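Octenoyl-CoA reductase/carboxylase (Streptomyces sp., PDB 4A0S) catalyses the NADPH-dependent reductive carboxylation of 2-octenoyl-CoA, a carbon-fixing step that supplies an unusual extender unit for cinnabaramide polyketide biosynthesis. Local coordinates at residues A[366-369]-A[370-373]; A[435-438]-A[439-442]. All coordinates share one frame; numbering follows the deposited sequence.

Contact 1: A[366-369]-A[370-373]; sequences EEQQ and ATNR
The carbonyl oxygen of Glu367 is gripped twice by Thr371 one turn further along the helix. Thr371 N donates to Glu367 O at 2.8 Å in the regular helical pattern, and the hydroxyl OG1 of Thr371 reaches the same Glu367 O at 2.8 Å from the opposite face of the peptide plane. Placed beside its own backbone N by a chi1 of -61°, the hydroxyl can turn back to the preceding turn, while CG2 takes the position anti to that nitrogen. Neighbouring backbone hydrogen bonds, from Ala370 N to Glu366 O, from Asn372 N to Gln368 O and from Arg373 N to Gln369 O, continue the alpha-helical ladder.

Side chain meets side chain where Gln369 lies against Arg373. The flat amide of Gln369 lies over one face of the guanidinium, the two planes only 8° apart, with NE2 of Gln369 3.4 Å from CZ of Arg373 and displaced toward the rim. This is an offset stack of two flat groups rather than a hydrogen bond, since both NE2 and the nearby NH2 of Arg373 are donors. Closer to the backbone, the aliphatic CG of Gln369 packs 3.7 Å from NE of Arg373.

Toward the protein, Glu367 forms a salt bridge with Arg208 and a hydrogen bond with Ser212, and Gln368 gives its NE2 to Pro200 O; Pro149 of a neighbouring subunit packs on Glu366 and Gln369. Chemically, the helix thus satisfies a buried threonine hydroxyl internally, whereas Gln369 and Arg373 meet face to face without a hydrogen bond between them, with Arg373 NH1 close to the like charge of Arg305 from another neighbouring subunit.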
loop_
_atom_site.group_PDB
_atom_site.type_symbol
_atom_site.label_atom_id
_atom_site.label_comp_id
_atom_site.label_asym_id
_atom_site.label_seq_id
_atom_site.Cartn_x
_atom_site.Cartn_y
_atom_site.Cartn_z
ATOM N N GLU A 366 -13.861 10.954 -3.226
ATOM C CA GLU A 366 -13.431 10.696 -1.855
ATOM C C GLU A 366 -12.330 11.668 -1.445
ATOM O O GLU A 366 -12.378 12.270 -0.379
ATOM C CB GLU A 366 -12.974 9.245 -1.654
ATOM C CG GLU A 366 -12.490 9.011 -0.232
ATOM C CD GLU A 366 -12.075 7.608 0.044
ATOM O OE1 GLU A 366 -11.155 7.102 -0.642
ATOM O OE2 GLU A 366 -12.649 7.014 0.980
ATOM N N GLU A 367 -11.351 11.830 -2.312
ATOM C CA GLU A 367 -10.237 12.728 -2.035
ATOM C C GLU A 367 -10.699 14.159 -1.910
ATOM O O GLU A 367 -10.153 14.937 -1.143
ATOM C CB GLU A 367 -9.189 12.620 -3.133
ATOM C CG GLU A 367 -8.512 11.310 -3.073
ATOM C CD GLU A 367 -7.738 10.999 -4.311
ATOM O OE1 GLU A 367 -8.202 11.306 -5.429
ATOM O OE2 GLU A 367 -6.647 10.446 -4.139
ATOM N N GLN A 368 -11.711 14.489 -2.696
ATOM C CA GLN A 368 -12.239 15.817 -2.711
ATOM C C GLN A 368 -12.989 16.095 -1.438
ATOM O O GLN A 368 -12.882 17.174 -0.901
ATOM C CB GLN A 368 -13.113 16.010 -3.933
ATOM C CG GLN A 368 -12.261 16.211 -5.182
ATOM C CD GLN A 368 -11.621 17.591 -5.207
ATOM O OE1 GLN A 368 -11.632 18.315 -4.202
ATOM N NE2 GLN A 368 -11.036 17.950 -6.343
ATOM N N GLN A 369 -13.740 15.104 -0.960
ATOM C CA GLN A 369 -14.376 15.214 0.344
ATOM C C GLN A 369 -13.350 15.373 1.450
ATOM O O GLN A 369 -13.543 16.182 2.353
ATOM C CB GLN A 369 -15.213 13.991 0.666
ATOM C CG GLN A 369 -15.680 14.020 2.107
ATOM C CD GLN A 369 -16.576 12.869 2.419
ATOM O OE1 GLN A 369 -17.799 13.009 2.417
ATOM N NE2 GLN A 369 -15.982 11.708 2.654
ATOM N N ALA A 370 -12.280 14.579 1.387
ATOM C CA ALA A 370 -11.208 14.680 2.372
ATOM C C ALA A 370 -10.631 16.086 2.335
ATOM O O ALA A 370 -10.380 16.701 3.377
ATOM C CB ALA A 370 -10.133 13.677 2.067
ATOM N N THR A 371 -10.411 16.585 1.122
ATOM C CA THR A 371 -9.922 17.944 0.948
ATOM C C THR A 371 -10.882 18.927 1.609
ATOM O O THR A 371 -10.488 19.789 2.398
ATOM C CB THR A 371 -9.732 18.257 -0.539
ATOM O OG1 THR A 371 -8.762 17.343 -1.071
ATOM C CG2 THR A 371 -9.243 19.698 -0.733
ATOM N N ASN A 372 -12.150 18.780 1.275
ATOM C CA ASN A 372 -13.194 19.654 1.789
ATOM C C ASN A 372 -13.220 19.637 3.312
ATOM O O ASN A 372 -13.399 20.672 3.935
ATOM C CB ASN A 372 -14.555 19.243 1.226
ATOM C CG ASN A 372 -15.564 20.353 1.298
ATOM O OD1 ASN A 372 -15.217 21.530 1.169
ATOM N ND2 ASN A 372 -16.816 19.994 1.483
ATOM N N ARG A 373 -13.001 18.467 3.904
ATOM C CA ARG A 373 -12.958 18.350 5.353
ATOM C C ARG A 373 -11.848 19.177 5.959
ATOM O O ARG A 373 -11.999 19.715 7.047
ATOM C CB ARG A 373 -12.796 16.899 5.768
ATOM C CG ARG A 373 -14.067 16.161 5.629
ATOM C CD ARG A 373 -13.809 14.695 5.678
ATOM N NE ARG A 373 -15.074 13.986 5.735
ATOM C CZ ARG A 373 -15.184 12.667 5.860
ATOM N NH1 ARG A 373 -14.102 11.896 5.911
ATOM N NH2 ARG A 373 -16.386 12.122 5.909
#

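Contact 2: A[435-438]-A[439-442]; sequences RLNP and LRGL
Arg440 folds back over Asn437, three residues earlier, and its side chain can be followed along that path. Its CB lies 3.4 Å from the carbonyl oxygen of Asn437. CG then leaves anti to the backbone N (chi1 -172°), and a bend at chi3 (-48°) brings the guanidinium back across the asparagine. There CZ comes within 3.7 Å of Asn437 CB, which sits over one face of the guanidinium, offset toward its rim. At the tip, NH1 is 3.7 Å from Asn437 CG, with the amide and guanidinium planes turned 36° apart. A water in the guanidinium plane links NH1 of Arg440 to OD1 of Asn437 through two weak bonds, while NH2 forms a salt bridge with Asp434.

The amide of Asn437 is held from its other end, where ND2 donates to Glu433 O and to the carboxylate of Glu195. An alanine here lacks the amide, which would probably leave the Glu433 carbonyl and Glu195 without their shared donor and break the weak water link to Arg440, though CB and Asp434 would still hold the guanidinium.

One backbone hydrogen bond joins the segments, Arg440 N to Asn437 O, 3.1 Å, with the donor standing well above the carbonyl plane. A second water donates to Pro438 O and to Arg440 O, bridging two main-chain carbonyls. Asn437 to Arg440 form a type I beta turn with proline at its second position; the type II turn from Leu439 to Leu442 has Gly441 at its third, where positive phi favours glycine. These overlapping turns share Leu439 and Arg440 and carry the chain out of helix 433-436, with Leu439 packed on strand 384-389 and helix 255-263.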
loop_
_atom_site.group_PDB
_atom_site.type_symbol
_atom_site.label_atom_id
_atom_site.label_comp_id
_atom_site.label_asym_id
_atom_site.label_seq_id
_atom_site.Cartn_x
_atom_site.Cartn_y
_atom_site.Cartn_z
ATOM N N ARG A 435 -6.549 34.716 8.386
ATOM C CA ARG A 435 -6.061 33.351 8.293
ATOM C C ARG A 435 -6.636 32.695 7.038
ATOM O O ARG A 435 -5.962 31.909 6.376
ATOM C CB ARG A 435 -6.406 32.534 9.542
ATOM C CG ARG A 435 -6.476 30.995 9.278
ATOM C CD ARG A 435 -5.822 30.142 10.349
ATOM N NE ARG A 435 -5.781 28.718 9.974
ATOM C CZ ARG A 435 -4.930 28.179 9.094
ATOM N NH1 ARG A 435 -4.038 28.932 8.451
ATOM N NH2 ARG A 435 -4.973 26.876 8.845
ATOM N N LEU A 436 -7.884 33.024 6.723
ATOM C CA LEU A 436 -8.558 32.450 5.574
ATOM C C LEU A 436 -8.079 33.033 4.257
ATOM O O LEU A 436 -8.307 32.449 3.212
ATOM C CB LEU A 436 -10.068 32.618 5.692
ATOM C CG LEU A 436 -10.699 31.824 6.829
ATOM C CD1 LEU A 436 -12.136 32.223 6.986
ATOM C CD2 LEU A 436 -10.564 30.309 6.579
ATOM N N ASN A 437 -7.409 34.177 4.295
ATOM C CA ASN A 437 -6.945 34.797 3.059
ATOM C C ASN A 437 -5.506 35.215 3.160
ATOM O O ASN A 437 -5.221 36.406 3.062
ATOM C CB ASN A 437 -7.795 36.018 2.717
ATOM C CG ASN A 437 -9.196 35.647 2.325
ATOM O OD1 ASN A 437 -9.465 35.368 1.160
ATOM N ND2 ASN A 437 -10.099 35.651 3.290
ATOM N N PRO A 438 -4.588 34.236 3.337
ATOM C CA PRO A 438 -3.171 34.537 3.463
ATOM C C PRO A 438 -2.644 35.286 2.250
ATOM O O PRO A 438 -1.729 36.103 2.368
ATOM C CB PRO A 438 -2.526 33.153 3.545
ATOM C CG PRO A 438 -3.536 32.215 2.972
ATOM C CD PRO A 438 -4.839 32.786 3.394
ATOM N N LEU A 439 -3.240 35.019 1.093
ATOM C CA LEU A 439 -2.763 35.605 -0.152
ATOM C C LEU A 439 -3.498 36.865 -0.583
ATOM O O LEU A 439 -3.266 37.356 -1.687
ATOM C CB LEU A 439 -2.798 34.564 -1.271
ATOM C CG LEU A 439 -1.930 33.322 -1.042
ATOM C CD1 LEU A 439 -2.023 32.421 -2.247
ATOM C CD2 LEU A 439 -0.454 33.677 -0.733
ATOM N N ARG A 440 -4.341 37.415 0.284
ATOM C CA ARG A 440 -5.136 38.573 -0.095
ATOM C C ARG A 440 -4.219 39.678 -0.621
ATOM O O ARG A 440 -3.216 40.016 0.015
ATOM C CB ARG A 440 -5.936 39.108 1.091
ATOM C CG ARG A 440 -6.910 40.193 0.698
ATOM C CD ARG A 440 -7.221 41.145 1.853
ATOM N NE ARG A 440 -7.538 40.454 3.109
ATOM C CZ ARG A 440 -8.571 39.632 3.302
ATOM N NH1 ARG A 440 -9.410 39.344 2.314
ATOM N NH2 ARG A 440 -8.756 39.082 4.496
ATOM N N GLY A 441 -4.548 40.199 -1.797
ATOM C CA GLY A 441 -3.840 41.369 -2.335
ATOM C C GLY A 441 -2.456 41.110 -2.917
ATOM O O GLY A 441 -1.851 42.018 -3.491
ATOM N N LEU A 442 -1.952 39.885 -2.782
ATOM C CA LEU A 442 -0.619 39.546 -3.294
ATOM C C LEU A 442 -0.667 39.236 -4.765
ATOM O O LEU A 442 -1.649 38.702 -5.250
ATOM C CB LEU A 442 -0.028 38.349 -2.556
ATOM C CG LEU A 442 0.217 38.525 -1.054
ATOM C CD1 LEU A 442 1.114 37.406 -0.567
ATOM C CD2 LEU A 442 0.813 39.890 -0.735
HETATM O O HOH W 1 -11.918 37.243 1.072
HETATM O O HOH W 2 -1.590 38.811 1.976
#

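Contact 1 precedes contact 2 along the chain, and their centres lie 22 Å apart, with nearest atoms about 10 Å from each other and no direct touch. Residues 366-373 belong to helix 365-376, which follows strand 356-359, outermost within this chain in the six-stranded parallel sheet, and packs against helix 200-210. Residues 435-442 come much later, near the C-terminus; they take in the end of the short helix 433-436 and the loop after it. The Gln368 side chain lies about 7 Å from bound octanoyl-CoA and about 8 Å from NADP, and the Leu439 side chain about 9 Å from NADP, so both contacts lie a short way outside the pockets.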